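Blue-light-activated histidine kinase 2 (PDB 4R38) senses blue light through a flavin-binding LOV domain, the part crystallised here with riboflavin, and works as a histidine kinase linked to light-dependent virulence. Local coordinates at residues T49-S54 with R62-E67; E75-A80 with E89-Y94; P109-D112 with R118-V121. All coordinates share one frame; numbering follows the deposited sequence.

Interaction 1 (T49-S54 with R62-E67); sequences TGYSRS and RFLQGE. With RBF (riboflavin), chain E.
Y51 and F63 meet because their first torsions send both rings into the gap between the two segments: in Y51 CG lies beside the backbone N (chi1 -70°), while F63 holds CG between its N and carbonyl carbon (chi1 60°). The rings form a T-shaped pair in which F63 brings its edge to one face of Y51, with centroids 5.0 Å apart and planes at 70°. The touching atom, F63 CE1, sits off centre toward the rim of the tyrosine ring and comes 3.8 Å from Y51 CD2. L64 adds a second contact to the same ring, its CD2 lying 3.8 Å from Y51 CE2, and this methyl also meets T49 CG2, the two side chains crossing at about a right angle. The phenol is tied to the facing backbone through one water, which accepts from Y51 OH and donates to F63 O. Just before the ring, the chain is shaped by an ST turn: T49 OG1 accepts from Y51 N at 3.1 Å and is also bonded to the backbone O of F45.

The segment 62-67 also binds riboflavin. Q65 NE2 reaches O4' of the ribityl chain at 2.8 Å and O2 of the flavin ring at 2.9 Å, so one amide nitrogen ties tail to ring. R62 NH2 binds O5' nearly straight, in the guanidinium plane, and NH1 forms a salt bridge to D35. While L64 CD2 serves Y51, L64 CD1 packs 3.6 Å from flavin O4, close to C61, the cysteine that forms the flavin adduct but is unattached here. F45 of helix 43-49 packs against F63 and L64, V56 of helix 53-56 touches Y51 and F63, and the backbone of L64 bonds to Y94 of strand 87-94.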
loop_
_atom_site.group_PDB
_atom_site.type_symbol
_atom_site.label_atom_id
_atom_site.label_comp_id
_atom_site.label_asym_id
_atom_site.label_seq_id
_atom_site.Cartn_x
_atom_site.Cartn_y
_atom_site.Cartn_z
ATOM N N THR A 49 0.447 -6.387 9.238
ATOM C CA THR A 49 -0.016 -5.104 9.764
ATOM C C THR A 49 -0.822 -5.204 11.052
ATOM O O THR A 49 -0.945 -4.211 11.771
ATOM C CB THR A 49 -0.898 -4.351 8.774
ATOM O OG1 THR A 49 -2.166 -5.001 8.662
ATOM C CG2 THR A 49 -0.214 -4.199 7.427
ATOM N N GLY A 50 -1.400 -6.368 11.332
ATOM C CA GLY A 50 -2.257 -6.516 12.500
ATOM C C GLY A 50 -3.687 -6.024 12.307
ATOM O O GLY A 50 -4.487 -6.101 13.237
ATOM N N TYR A 51 -4.006 -5.541 11.101
ATOM C CA TYR A 51 -5.361 -5.113 10.741
ATOM C C TYR A 51 -6.156 -6.206 10.036
ATOM O O TYR A 51 -5.650 -6.863 9.131
ATOM C CB TYR A 51 -5.303 -3.904 9.804
ATOM C CG TYR A 51 -4.839 -2.624 10.454
ATOM C CD1 TYR A 51 -5.742 -1.779 11.095
ATOM C CD2 TYR A 51 -3.499 -2.244 10.419
ATOM C CE1 TYR A 51 -5.324 -0.606 11.686
ATOM C CE2 TYR A 51 -3.079 -1.055 11.011
ATOM C CZ TYR A 51 -3.994 -0.256 11.641
ATOM O OH TYR A 51 -3.561 0.913 12.216
ATOM N N SER A 52 -7.411 -6.382 10.438
ATOM C CA SER A 52 -8.288 -7.317 9.770
ATOM C C SER A 52 -8.663 -6.742 8.420
ATOM O O SER A 52 -8.665 -5.520 8.237
ATOM C CB SER A 52 -9.558 -7.560 10.575
ATOM O OG SER A 52 -10.406 -6.425 10.488
ATOM N N ARG A 53 -8.972 -7.627 7.475
ATOM C CA ARG A 53 -9.379 -7.212 6.140
ATOM C C ARG A 53 -10.625 -6.319 6.194
ATOM O O ARG A 53 -10.709 -5.332 5.468
ATOM C CB ARG A 53 -9.628 -8.436 5.260
ATOM C CG ARG A 53 -10.111 -8.104 3.854
ATOM C CD ARG A 53 -9.660 -9.170 2.828
ATOM N NE ARG A 53 -10.461 -10.390 2.852
ATOM C CZ ARG A 53 -10.174 -11.495 2.146
ATOM N NH1 ARG A 53 -9.095 -11.550 1.365
ATOM N NH2 ARG A 53 -10.960 -12.558 2.227
ATOM N N SER A 54 -11.582 -6.674 7.044
ATOM C CA SER A 54 -12.797 -5.870 7.201
ATOM C C SER A 54 -12.467 -4.425 7.544
ATOM O O SER A 54 -13.097 -3.493 7.044
ATOM C CB SER A 54 -13.677 -6.428 8.314
ATOM O OG SER A 54 -13.980 -7.785 8.088
ATOM N N ARG A 62 -2.796 4.661 3.573
ATOM C CA ARG A 62 -1.938 5.521 4.374
ATOM C C ARG A 62 -2.255 5.488 5.874
ATOM O O ARG A 62 -1.552 6.111 6.647
ATOM C CB ARG A 62 -1.964 6.995 3.909
ATOM C CG ARG A 62 -3.273 7.716 4.127
ATOM C CD ARG A 62 -3.153 9.192 3.726
ATOM N NE ARG A 62 -2.820 9.392 2.311
ATOM C CZ ARG A 62 -3.719 9.501 1.329
ATOM N NH1 ARG A 62 -5.021 9.407 1.583
ATOM N NH2 ARG A 62 -3.310 9.657 0.077
ATOM N N PHE A 63 -3.294 4.762 6.284
ATOM C CA PHE A 63 -3.540 4.584 7.722
ATOM C C PHE A 63 -2.339 3.872 8.379
ATOM O O PHE A 63 -2.206 3.856 9.599
ATOM C CB PHE A 63 -4.830 3.787 7.960
ATOM C CG PHE A 63 -4.810 2.408 7.354
ATOM C CD1 PHE A 63 -4.213 1.349 8.022
ATOM C CD2 PHE A 63 -5.363 2.180 6.114
ATOM C CE1 PHE A 63 -4.182 0.103 7.474
ATOM C CE2 PHE A 63 -5.337 0.916 5.551
ATOM C CZ PHE A 63 -4.733 -0.121 6.235
ATOM N N LEU A 64 -1.469 3.281 7.560
ATOM C CA LEU A 64 -0.255 2.640 8.076
ATOM C C LEU A 64 0.867 3.620 8.375
ATOM O O LEU A 64 1.850 3.269 9.025
ATOM C CB LEU A 64 0.263 1.613 7.056
ATOM C CG LEU A 64 -0.557 0.344 6.847
ATOM C CD1 LEU A 64 0.084 -0.483 5.734
ATOM C CD2 LEU A 64 -0.652 -0.430 8.168
ATOM N N GLN A 65 0.719 4.853 7.901
ATOM C CA GLN A 65 1.753 5.871 8.067
ATOM C C GLN A 65 1.598 6.618 9.389
ATOM O O GLN A 65 0.576 6.525 10.076
ATOM C CB GLN A 65 1.728 6.861 6.895
ATOM C CG GLN A 65 2.141 6.223 5.581
ATOM C CD GLN A 65 1.744 7.008 4.347
ATOM O OE1 GLN A 65 1.401 8.211 4.407
ATOM N NE2 GLN A 65 1.804 6.332 3.204
ATOM N N GLY A 66 2.641 7.338 9.758
ATOM C CA GLY A 66 2.597 8.128 10.972
ATOM C C GLY A 66 3.668 9.188 11.053
ATOM O O GLY A 66 4.217 9.624 10.042
ATOM N N GLU A 67 3.986 9.562 12.291
ATOM C CA GLU A 67 4.765 10.741 12.567
ATOM C C GLU A 67 6.158 10.673 11.926
ATOM O O GLU A 67 6.686 11.690 11.475
ATOM C CB GLU A 67 4.847 10.943 14.098
ATOM C CG GLU A 67 3.476 11.215 14.784
ATOM C CD GLU A 67 2.368 10.182 14.453
ATOM O OE1 GLU A 67 2.673 8.969 14.270
ATOM O OE2 GLU A 67 1.185 10.593 14.356
HETATM N N1 RBF E . 1.514 3.282 1.826
HETATM C C2 RBF E . 2.038 2.809 2.986
HETATM O O2 RBF E . 2.430 3.587 3.836
HETATM N N3 RBF E . 2.127 1.459 3.181
HETATM C C4 RBF E . 1.626 0.569 2.297
HETATM O O4 RBF E . 1.714 -0.664 2.502
HETATM C C4A RBF E . 1.007 1.030 1.108
HETATM N N5 RBF E . 0.440 0.202 0.192
HETATM C C5A RBF E . -0.144 0.695 -0.913
HETATM C C6 RBF E . -0.729 -0.149 -1.898
HETATM C C7 RBF E . -1.349 0.366 -3.035
HETATM C C7M RBF E . -1.945 -0.658 -4.034
HETATM C C8 RBF E . -1.378 1.746 -3.233
HETATM C C8M RBF E . -2.008 2.426 -4.449
HETATM C C9 RBF E . -0.809 2.574 -2.305
HETATM C C9A RBF E . -0.172 2.087 -1.127
HETATM N N10 RBF E . 0.358 2.970 -0.201
HETATM C C10 RBF E . 0.967 2.453 0.934
HETATM C "C1'" RBF E . 0.424 4.417 -0.411
HETATM C "C2'" RBF E . -0.712 5.259 0.158
HETATM O "O2'" RBF E . -1.882 4.570 -0.019
HETATM C "C3'" RBF E . -0.754 6.595 -0.577
HETATM O "O3'" RBF E . -1.066 6.385 -1.926
HETATM C "C4'" RBF E . 0.585 7.324 -0.508
HETATM O "O4'" RBF E . 0.952 7.591 0.821
HETATM C "C5'" RBF E . 0.526 8.636 -1.281
HETATM O "O5'" RBF E . -0.497 9.465 -0.757
HETATM O O HOH W 1 -1.084 1.835 11.652
#

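Interaction 2 (E75-A80 with E89-Y94); sequences ERLAKA and ETIYNY. With RBF (riboflavin), chain E.
R76 NE and E89 OE2, 2.7 Å apart, form the shorter arm of a two-pronged salt bridge between helix 75-80 and strand 89-94. The arginine grips side-on, with NE on one carboxylate oxygen and NH2 on the other, the distance from R76 NH2 to E89 OE1 being 2.9 Å. Both oxygens lie close to the guanidinium plane, yet the carboxylate is turned 46° from it, so NE meets OE2 from above the carboxylate plane, and NH2 comes to OE1 on the syn side, though also tilted well out of that plane. Bends in both chains, at chi3 of R76 and chi2 of E89, bring the charged ends together.

Beneath this pair the contact is apolar. L77 CD2 packs 3.7 Å from E89 CG as the two side chains slide past each other in opposite directions, and the other leucine methyl, L77 CD1, meets I91 CD1 at 3.9 Å. I91 CD1 also lies 3.9 Å from O2 of riboflavin, and A78 CB lies alongside C5' at the end of the ribityl chain, so helix and strand both line the flavin pocket.

Further along the strand N93 reads the edge of the flavin ring with both amide atoms: OD1 accepts from N3 at 2.9 Å and ND2 donates to O2 at the same distance. ND2 additionally bonds to Y92 O, and N103 ND2 donates to OD1, which would help fix the amide's rotation. Strand 87-94 is an outermost strand of the five-stranded antiparallel PAS sheet, paired through its backbone with strand 100-109. Helix 71-82 crosses it: the axes of segments 75-80 and 89-94 run at 127° and approach to 10.1 Å, with L77 also resting on V87 and on L105 of strand 100-109.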
loop_
_atom_site.group_PDB
_atom_site.type_symbol
_atom_site.label_atom_id
_atom_site.label_comp_id
_atom_site.label_asym_id
_atom_site.label_seq_id
_atom_site.Cartn_x
_atom_site.Cartn_y
_atom_site.Cartn_z
ATOM N N GLU A 75 5.487 11.516 -1.254
ATOM C CA GLU A 75 5.236 12.217 -2.523
ATOM C C GLU A 75 5.713 11.423 -3.761
ATOM O O GLU A 75 5.093 11.491 -4.822
ATOM C CB GLU A 75 5.798 13.646 -2.490
ATOM C CG GLU A 75 5.732 14.410 -3.810
ATOM C CD GLU A 75 4.366 14.345 -4.528
ATOM O OE1 GLU A 75 3.293 14.145 -3.887
ATOM O OE2 GLU A 75 4.378 14.509 -5.764
ATOM N N ARG A 76 6.783 10.644 -3.631
ATOM C CA ARG A 76 7.184 9.760 -4.739
ATOM C C ARG A 76 6.088 8.734 -5.071
ATOM O O ARG A 76 5.775 8.479 -6.241
ATOM C CB ARG A 76 8.532 9.122 -4.412
ATOM C CG ARG A 76 9.656 10.154 -4.512
ATOM C CD ARG A 76 11.050 9.560 -4.517
ATOM N NE ARG A 76 11.365 8.884 -3.263
ATOM C CZ ARG A 76 11.866 9.467 -2.179
ATOM N NH1 ARG A 76 12.111 10.772 -2.149
ATOM N NH2 ARG A 76 12.108 8.732 -1.102
ATOM N N LEU A 77 5.501 8.151 -4.032
ATOM C CA LEU A 77 4.375 7.278 -4.163
ATOM C C LEU A 77 3.172 7.958 -4.807
ATOM O O LEU A 77 2.592 7.426 -5.725
ATOM C CB LEU A 77 3.978 6.705 -2.814
ATOM C CG LEU A 77 4.982 5.797 -2.081
ATOM C CD1 LEU A 77 4.395 5.299 -0.755
ATOM C CD2 LEU A 77 5.414 4.646 -2.903
ATOM N N ALA A 78 2.771 9.116 -4.292
ATOM C CA ALA A 78 1.638 9.817 -4.882
ATOM C C ALA A 78 1.890 10.155 -6.343
ATOM O O ALA A 78 0.990 10.056 -7.168
ATOM C CB ALA A 78 1.335 11.094 -4.095
ATOM N N LYS A 79 3.098 10.601 -6.661
ATOM C CA LYS A 79 3.429 10.967 -8.037
ATOM C C LYS A 79 3.295 9.762 -8.970
ATOM O O LYS A 79 2.725 9.850 -10.069
ATOM C CB LYS A 79 4.858 11.514 -8.097
ATOM C CG LYS A 79 5.217 12.181 -9.416
ATOM C CD LYS A 79 6.646 12.710 -9.405
ATOM C CE LYS A 79 7.028 13.318 -10.749
ATOM N NZ LYS A 79 6.108 14.420 -11.166
ATOM N N ALA A 80 3.804 8.616 -8.532
ATOM C CA ALA A 80 3.662 7.394 -9.309
ATOM C C ALA A 80 2.179 7.071 -9.567
ATOM O O ALA A 80 1.797 6.734 -10.674
ATOM C CB ALA A 80 4.346 6.252 -8.591
ATOM N N GLU A 89 9.605 2.011 -2.895
ATOM C CA GLU A 89 10.030 2.884 -1.797
ATOM C C GLU A 89 10.041 2.096 -0.492
ATOM O O GLU A 89 9.173 1.254 -0.267
ATOM C CB GLU A 89 9.059 4.063 -1.592
ATOM C CG GLU A 89 9.034 5.110 -2.687
ATOM C CD GLU A 89 10.306 5.931 -2.750
ATOM O OE1 GLU A 89 10.955 6.132 -1.693
ATOM O OE2 GLU A 89 10.653 6.375 -3.869
ATOM N N THR A 90 11.004 2.395 0.380
ATOM C CA THR A 90 10.979 1.895 1.748
ATOM C C THR A 90 10.450 2.993 2.673
ATOM O O THR A 90 11.053 4.052 2.784
ATOM C CB THR A 90 12.368 1.442 2.180
ATOM O OG1 THR A 90 12.839 0.453 1.252
ATOM C CG2 THR A 90 12.339 0.848 3.584
ATOM N N ILE A 91 9.330 2.720 3.335
ATOM C CA ILE A 91 8.576 3.745 4.061
ATOM C C ILE A 91 8.289 3.260 5.495
ATOM O O ILE A 91 8.071 2.072 5.734
ATOM C CB ILE A 91 7.274 4.067 3.293
ATOM C CG1 ILE A 91 6.613 5.334 3.820
ATOM C CG2 ILE A 91 6.324 2.848 3.296
ATOM C CD1 ILE A 91 5.454 5.820 2.954
ATOM N N TYR A 92 8.338 4.162 6.458
ATOM C CA TYR A 92 8.055 3.805 7.843
ATOM C C TYR A 92 6.558 3.724 8.102
ATOM O O TYR A 92 5.812 4.668 7.849
ATOM C CB TYR A 92 8.696 4.810 8.799
ATOM C CG TYR A 92 8.900 4.263 10.203
ATOM C CD1 TYR A 92 9.996 3.460 10.498
ATOM C CD2 TYR A 92 7.998 4.542 11.225
ATOM C CE1 TYR A 92 10.195 2.963 11.778
ATOM C CE2 TYR A 92 8.184 4.029 12.510
ATOM C CZ TYR A 92 9.289 3.255 12.777
ATOM O OH TYR A 92 9.487 2.749 14.046
ATOM N N ASN A 93 6.135 2.583 8.618
ATOM C CA ASN A 93 4.732 2.297 8.831
ATOM C C ASN A 93 4.576 1.841 10.270
ATOM O O ASN A 93 5.573 1.613 10.970
ATOM C CB ASN A 93 4.227 1.186 7.912
ATOM C CG ASN A 93 3.795 1.661 6.494
ATOM O OD1 ASN A 93 3.372 0.836 5.690
ATOM N ND2 ASN A 93 3.901 2.969 6.203
ATOM N N TYR A 94 3.324 1.680 10.689
ATOM C CA TYR A 94 2.997 1.325 12.051
ATOM C C TYR A 94 1.954 0.228 12.018
ATOM O O TYR A 94 0.965 0.320 11.290
ATOM C CB TYR A 94 2.421 2.550 12.781
ATOM C CG TYR A 94 3.407 3.698 12.921
ATOM C CD1 TYR A 94 4.148 3.860 14.079
ATOM C CD2 TYR A 94 3.610 4.601 11.875
ATOM C CE1 TYR A 94 5.059 4.926 14.225
ATOM C CE2 TYR A 94 4.507 5.656 11.996
ATOM C CZ TYR A 94 5.234 5.812 13.179
ATOM O OH TYR A 94 6.126 6.843 13.298
HETATM N N1 RBF E . 1.514 3.282 1.826
HETATM C C2 RBF E . 2.038 2.809 2.986
HETATM O O2 RBF E . 2.430 3.587 3.836
HETATM N N3 RBF E . 2.127 1.459 3.181
HETATM C C4 RBF E . 1.626 0.569 2.297
HETATM O O4 RBF E . 1.714 -0.664 2.502
HETATM C C4A RBF E . 1.007 1.030 1.108
HETATM N N5 RBF E . 0.440 0.202 0.192
HETATM C C5A RBF E . -0.144 0.695 -0.913
HETATM C C6 RBF E . -0.729 -0.149 -1.898
HETATM C C7 RBF E . -1.349 0.366 -3.035
HETATM C C7M RBF E . -1.945 -0.658 -4.034
HETATM C C8 RBF E . -1.378 1.746 -3.233
HETATM C C8M RBF E . -2.008 2.426 -4.449
HETATM C C9 RBF E . -0.809 2.574 -2.305
HETATM C C9A RBF E . -0.172 2.087 -1.127
HETATM N N10 RBF E . 0.358 2.970 -0.201
HETATM C C10 RBF E . 0.967 2.453 0.934
HETATM C "C1'" RBF E . 0.424 4.417 -0.411
HETATM C "C2'" RBF E . -0.712 5.259 0.158
HETATM O "O2'" RBF E . -1.882 4.570 -0.019
HETATM C "C3'" RBF E . -0.754 6.595 -0.577
HETATM O "O3'" RBF E . -1.066 6.385 -1.926
HETATM C "C4'" RBF E . 0.585 7.324 -0.508
HETATM O "O4'" RBF E . 0.952 7.591 0.821
HETATM C "C5'" RBF E . 0.526 8.636 -1.281
HETATM O "O5'" RBF E . -0.497 9.465 -0.757
#

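Interaction 3 (P109-D112 with R118-V121); sequences PLED and RYFV. With RBF (riboflavin), chain E.
Y119 and L110 begin the pairing at the loop end of a beta hairpin, strands 100-109 and 119-128 of the antiparallel PAS sheet: Y119 O accepts the backbone bond from L110 N at 2.9 Å. A water accepts from E111 N and lies 2.9 Å from Y119 O, to which it can donate. A second water accepts from Y119 N and probably donates to E111 OE1. Alongside, L110 CD2 packs 3.7 Å from Y119 CB, while E111 OE1 nears the edge of the tyrosine ring with its carboxylate almost perpendicular to it.

F120 faces P109 as an antiparallel non-hydrogen-bonded pair, the two side chains diverging from each other. The F120 ring nevertheless swings back under the proline, and the backbone N of P109 stands 3.7 Å above the ring centre. The same residue borders riboflavin, with F120 O 3.6 Å from the methyl C7M and F120 CB 3.9 Å from C8M. V121 packs on L110: V121 CB lies 4.0 Å from L110 CD1, the two side chains crossing at about a right angle.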
loop_
_atom_site.group_PDB
_atom_site.type_symbol
_atom_site.label_atom_id
_atom_site.label_comp_id
_atom_site.label_asym_id
_atom_site.label_seq_id
_atom_site.Cartn_x
_atom_site.Cartn_y
_atom_site.Cartn_z
ATOM N N PRO A 109 0.637 -0.228 -11.726
ATOM C CA PRO A 109 -0.616 -0.576 -12.394
ATOM C C PRO A 109 -0.804 -2.085 -12.406
ATOM O O PRO A 109 0.144 -2.838 -12.704
ATOM C CB PRO A 109 -0.405 -0.070 -13.821
ATOM C CG PRO A 109 0.616 0.990 -13.699
ATOM C CD PRO A 109 1.532 0.544 -12.602
ATOM N N LEU A 110 -2.010 -2.513 -12.051
ATOM C CA LEU A 110 -2.408 -3.917 -12.165
ATOM C C LEU A 110 -2.426 -4.382 -13.609
ATOM O O LEU A 110 -2.110 -5.534 -13.892
ATOM C CB LEU A 110 -3.803 -4.113 -11.561
ATOM C CG LEU A 110 -4.372 -5.531 -11.521
ATOM C CD1 LEU A 110 -3.474 -6.460 -10.717
ATOM C CD2 LEU A 110 -5.779 -5.488 -10.930
ATOM N N GLU A 111 -2.806 -3.485 -14.514
ATOM C CA GLU A 111 -3.108 -3.840 -15.899
ATOM C C GLU A 111 -2.353 -2.938 -16.856
ATOM O O GLU A 111 -2.782 -1.822 -17.137
ATOM C CB GLU A 111 -4.608 -3.702 -16.168
ATOM C CG GLU A 111 -5.471 -4.717 -15.440
ATOM C CD GLU A 111 -6.951 -4.478 -15.672
ATOM O OE1 GLU A 111 -7.354 -3.297 -15.669
ATOM O OE2 GLU A 111 -7.705 -5.462 -15.868
ATOM N N ASP A 112 -1.248 -3.455 -17.378
ATOM C CA ASP A 112 -0.323 -2.687 -18.202
ATOM C C ASP A 112 -0.990 -1.906 -19.338
ATOM O O ASP A 112 -0.602 -0.774 -19.624
ATOM C CB ASP A 112 0.721 -3.638 -18.788
ATOM C CG ASP A 112 1.916 -2.910 -19.360
ATOM O OD1 ASP A 112 2.425 -1.989 -18.687
ATOM O OD2 ASP A 112 2.342 -3.260 -20.483
ATOM N N ARG A 118 -7.091 1.981 -13.806
ATOM C CA ARG A 118 -8.019 2.010 -12.694
ATOM C C ARG A 118 -7.479 1.365 -11.425
ATOM O O ARG A 118 -7.805 1.780 -10.338
ATOM C CB ARG A 118 -9.299 1.296 -13.119
ATOM C CG ARG A 118 -10.278 1.088 -12.008
ATOM C CD ARG A 118 -11.643 0.707 -12.555
ATOM N NE ARG A 118 -12.586 0.969 -11.496
ATOM C CZ ARG A 118 -13.551 1.879 -11.527
ATOM N NH1 ARG A 118 -13.824 2.575 -12.638
ATOM N NH2 ARG A 118 -14.298 2.021 -10.451
ATOM N N TYR A 119 -6.693 0.307 -11.579
ATOM C CA TYR A 119 -6.258 -0.466 -10.431
ATOM C C TYR A 119 -4.748 -0.445 -10.257
ATOM O O TYR A 119 -3.993 -0.490 -11.229
ATOM C CB TYR A 119 -6.695 -1.922 -10.595
ATOM C CG TYR A 119 -8.197 -2.120 -10.718
ATOM C CD1 TYR A 119 -9.016 -2.125 -9.584
ATOM C CD2 TYR A 119 -8.788 -2.263 -11.958
ATOM C CE1 TYR A 119 -10.397 -2.325 -9.712
ATOM C CE2 TYR A 119 -10.143 -2.461 -12.089
ATOM C CZ TYR A 119 -10.948 -2.468 -10.965
ATOM O OH TYR A 119 -12.312 -2.658 -11.118
ATOM N N PHE A 120 -4.339 -0.435 -9.000
ATOM C CA PHE A 120 -2.927 -0.488 -8.644
ATOM C C PHE A 120 -2.785 -1.689 -7.748
ATOM O O PHE A 120 -3.644 -1.950 -6.914
ATOM C CB PHE A 120 -2.501 0.778 -7.907
ATOM C CG PHE A 120 -1.539 1.652 -8.679
ATOM C CD1 PHE A 120 -0.296 1.957 -8.158
ATOM C CD2 PHE A 120 -1.890 2.175 -9.907
ATOM C CE1 PHE A 120 0.586 2.744 -8.868
ATOM C CE2 PHE A 120 -0.996 2.967 -10.622
ATOM C CZ PHE A 120 0.224 3.254 -10.092
ATOM N N VAL A 121 -1.684 -2.411 -7.919
ATOM C CA VAL A 121 -1.343 -3.518 -7.051
ATOM C C VAL A 121 -0.026 -3.203 -6.390
ATOM O O VAL A 121 0.837 -2.550 -6.991
ATOM C CB VAL A 121 -1.218 -4.875 -7.842
ATOM C CG1 VAL A 121 -0.132 -4.810 -8.913
ATOM C CG2 VAL A 121 -0.948 -6.046 -6.891
HETATM N N1 RBF E . 1.514 3.282 1.826
HETATM C C2 RBF E . 2.038 2.809 2.986
HETATM O O2 RBF E . 2.430 3.587 3.836
HETATM N N3 RBF E . 2.127 1.459 3.181
HETATM C C4 RBF E . 1.626 0.569 2.297
HETATM O O4 RBF E . 1.714 -0.664 2.502
HETATM C C4A RBF E . 1.007 1.030 1.108
HETATM N N5 RBF E . 0.440 0.202 0.192
HETATM C C5A RBF E . -0.144 0.695 -0.913
HETATM C C6 RBF E . -0.729 -0.149 -1.898
HETATM C C7 RBF E . -1.349 0.366 -3.035
HETATM C C7M RBF E . -1.945 -0.658 -4.034
HETATM C C8 RBF E . -1.378 1.746 -3.233
HETATM C C8M RBF E . -2.008 2.426 -4.449
HETATM C C9 RBF E . -0.809 2.574 -2.305
HETATM C C9A RBF E . -0.172 2.087 -1.127
HETATM N N10 RBF E . 0.358 2.970 -0.201
HETATM C C10 RBF E . 0.967 2.453 0.934
HETATM C "C1'" RBF E . 0.424 4.417 -0.411
HETATM C "C2'" RBF E . -0.712 5.259 0.158
HETATM O "O2'" RBF E . -1.882 4.570 -0.019
HETATM C "C3'" RBF E . -0.754 6.595 -0.577
HETATM O "O3'" RBF E . -1.066 6.385 -1.926
HETATM C "C4'" RBF E . 0.585 7.324 -0.508
HETATM O "O4'" RBF E . 0.952 7.591 0.821
HETATM C "C5'" RBF E . 0.526 8.636 -1.281
HETATM O "O5'" RBF E . -0.497 9.465 -0.757
HETATM O O HOH W 2 -6.312 -0.920 -14.394
HETATM O O HOH W 3 -3.827 -0.864 -14.111
#

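How the interactions relate
Along the chain the three contacts come in series, and all belong to one PAS-type LOV domain built round riboflavin. Interactions 1 and 2 have centres 14 Å apart and touch where the loop 62-67 meets the end of strand 89-94, G66 CA packing on Y94 CE2. Interaction 3 is about 17 Å from interaction 2, centre to centre, and reaches the same sheet; the two meet by packing of A80 O against F120 CZ. Interactions 1 and 3, about 21 Å apart between centres, lie on opposite sides of the chain's centre. Riboflavin spans them: interactions 1 and 2 hydrogen-bond its polar ring edge, interaction 1 also the ribityl chain, and interaction 3 packs on its dimethyl end.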